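Local coordinates for protein extracellular serine protease (Aeromonas sobria, PDB 3WQB) that cleaves peptide bonds after paired basic residues, one of them lysine, as a secreted calcium-binding serine protease of the furin type and a probable virulence factor, at residues Val436-Gln441 / Thr464-Pro469. The protein carries 1 engineered substitution. Sequence-based numbering, arbitrary orientation.
Sequences VQLPWQ and TRIATP
Leu438 to Gln441 runs roughly antiparallel to Thr464 to Thr468, at 158°, with 8.4 Å between Leu438 CA and Thr468 CA. At this spacing the segments meet through side chains. Leu438 reaches across with its two methyl branches on different partners. Its CD1 lies 3.8 Å from Ile466 CG2, while CD2 packs on Thr468 and is 4.0 Å from Thr468 CB. CG of Leu438 is anti to its own carbonyl carbon (chi1 -67°), which places the branch point on the side of the other segment; the second torsion then sends CD1 to Ile466 and CD2 to Thr468. Gln441 also crosses extended, and its terminal amide group ends near Thr464, the carbonyl of Arg465 and Ile466. Ile466 directs CD1 to this amide, with CD1 3.7 Å from Gln441 CD. Its CG2 meets Leu438, so Ile466 touches both side chains through different branches. The contact lies in the P-domain, where two beta sheets face each other as in a beta sandwich. Strand 436-444 pairs with strand 583-595, and Val592 and Leu470 also touch Leu438. Strand 460-466 belongs to the other sheet, at its edge, where Thr464 and Ile466 pair with Trp547 and Gly545 of strand 545-553.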
loop_
_atom_site.group_PDB
_atom_site.type_symbol
_atom_site.label_atom_id
_atom_site.label_comp_id
_atom_site.label_asym_id
_atom_site.label_seq_id
_atom_site.Cartn_x
_atom_site.Cartn_y
_atom_site.Cartn_z
ATOM N N VAL A 436 11.264 16.164 -11.654
ATOM C CA VAL A 436 12.019 17.068 -10.808
ATOM C C VAL A 436 11.547 16.845 -9.379
ATOM O O VAL A 436 10.347 16.903 -9.078
ATOM C CB VAL A 436 11.771 18.540 -11.208
ATOM C CG1 VAL A 436 12.452 19.489 -10.227
ATOM C CG2 VAL A 436 12.265 18.798 -12.628
ATOM N N GLN A 437 12.501 16.561 -8.501
ATOM C CA GLN A 437 12.233 16.432 -7.076
ATOM C C GLN A 437 12.847 17.647 -6.393
ATOM O O GLN A 437 14.079 17.737 -6.237
ATOM C CB GLN A 437 12.850 15.139 -6.545
ATOM C CG GLN A 437 12.322 13.902 -7.241
ATOM C CD GLN A 437 13.020 12.649 -6.791
ATOM O OE1 GLN A 437 12.900 12.253 -5.635
ATOM N NE2 GLN A 437 13.752 12.015 -7.699
ATOM N N LEU A 438 11.997 18.596 -6.009
ATOM C CA LEU A 438 12.500 19.816 -5.401
ATOM C C LEU A 438 13.132 19.497 -4.054
ATOM O O LEU A 438 12.707 18.566 -3.372
ATOM C CB LEU A 438 11.394 20.868 -5.240
ATOM C CG LEU A 438 10.802 21.478 -6.510
ATOM C CD1 LEU A 438 9.770 22.530 -6.154
ATOM C CD2 LEU A 438 11.882 22.093 -7.396
ATOM N N PRO A 439 14.165 20.261 -3.665
ATOM C CA PRO A 439 14.738 20.045 -2.343
ATOM C C PRO A 439 13.674 20.195 -1.253
ATOM O O PRO A 439 12.777 21.034 -1.373
ATOM C CB PRO A 439 15.779 21.164 -2.226
ATOM C CG PRO A 439 16.118 21.519 -3.631
ATOM C CD PRO A 439 14.857 21.327 -4.412
ATOM N N TRP A 440 13.771 19.365 -0.220
ATOM C CA TRP A 440 12.934 19.517 0.966
ATOM C C TRP A 440 13.103 20.936 1.507
ATOM O O TRP A 440 14.228 21.461 1.564
ATOM C CB TRP A 440 13.349 18.525 2.050
ATOM C CG TRP A 440 12.912 17.108 1.846
ATOM C CD1 TRP A 440 13.670 16.081 1.371
ATOM C CD2 TRP A 440 11.623 16.550 2.150
ATOM N NE1 TRP A 440 12.936 14.923 1.340
ATOM C CE2 TRP A 440 11.678 15.179 1.824
ATOM C CE3 TRP A 440 10.428 17.080 2.651
ATOM C CZ2 TRP A 440 10.578 14.327 1.979
ATOM C CZ3 TRP A 440 9.339 16.232 2.820
ATOM C CH2 TRP A 440 9.422 14.871 2.484
ATOM N N GLN A 441 11.981 21.562 1.850
ATOM C CA GLN A 441 11.975 22.841 2.537
ATOM C C GLN A 441 11.449 22.607 3.937
ATOM O O GLN A 441 10.297 22.186 4.111
ATOM C CB GLN A 441 11.093 23.860 1.816
ATOM C CG GLN A 441 11.689 24.340 0.531
ATOM C CD GLN A 441 11.019 25.574 -0.043
ATOM O OE1 GLN A 441 10.158 26.226 0.581
ATOM N NE2 GLN A 441 11.418 25.910 -1.248
ATOM N N THR A 464 4.865 28.009 3.798
ATOM C CA THR A 464 6.144 28.156 3.107
ATOM C C THR A 464 5.893 28.483 1.641
ATOM O O THR A 464 4.879 28.081 1.068
ATOM C CB THR A 464 7.030 26.887 3.256
ATOM O OG1 THR A 464 8.362 27.154 2.795
ATOM C CG2 THR A 464 6.464 25.703 2.478
ATOM N N ARG A 465 6.819 29.210 1.031
ATOM C CA ARG A 465 6.726 29.522 -0.387
ATOM C C ARG A 465 7.613 28.604 -1.213
ATOM O O ARG A 465 8.784 28.396 -0.893
ATOM C CB ARG A 465 7.117 30.979 -0.659
ATOM C CG ARG A 465 6.925 31.374 -2.112
ATOM C CD ARG A 465 7.084 32.866 -2.338
ATOM N NE ARG A 465 6.858 33.206 -3.746
ATOM C CZ ARG A 465 7.795 33.262 -4.690
ATOM N NH1 ARG A 465 9.070 33.010 -4.411
ATOM N NH2 ARG A 465 7.445 33.571 -5.933
ATOM N N ILE A 466 7.038 28.061 -2.281
ATOM C CA ILE A 466 7.816 27.365 -3.302
ATOM C C ILE A 466 8.035 28.344 -4.456
ATOM O O ILE A 466 7.072 28.830 -5.061
ATOM C CB ILE A 466 7.087 26.073 -3.785
ATOM C CG1 ILE A 466 6.969 25.039 -2.645
ATOM C CG2 ILE A 466 7.750 25.497 -5.045
ATOM C CD1 ILE A 466 8.272 24.390 -2.203
ATOM N N ALA A 467 9.298 28.645 -4.755
ATOM C CA ALA A 467 9.620 29.664 -5.758
ATOM C C ALA A 467 9.615 29.129 -7.180
ATOM O O ALA A 467 9.302 29.865 -8.122
ATOM C CB ALA A 467 10.971 30.298 -5.449
ATOM N N THR A 468 9.960 27.849 -7.318
ATOM C CA THR A 468 10.204 27.223 -8.617
ATOM C C THR A 468 8.897 27.027 -9.363
ATOM O O THR A 468 7.935 26.475 -8.802
ATOM C CB THR A 468 10.919 25.847 -8.466
ATOM O OG1 THR A 468 12.068 25.994 -7.625
ATOM C CG2 THR A 468 11.371 25.298 -9.818
ATOM N N PRO A 469 8.849 27.475 -10.631
ATOM C CA PRO A 469 7.722 27.067 -11.441
ATOM C C PRO A 469 7.860 25.574 -11.695
ATOM O O PRO A 469 8.902 25.105 -12.171
ATOM C CB PRO A 469 7.890 27.882 -12.733
ATOM C CG PRO A 469 9.336 28.188 -12.813
ATOM C CD PRO A 469 9.815 28.298 -11.389
#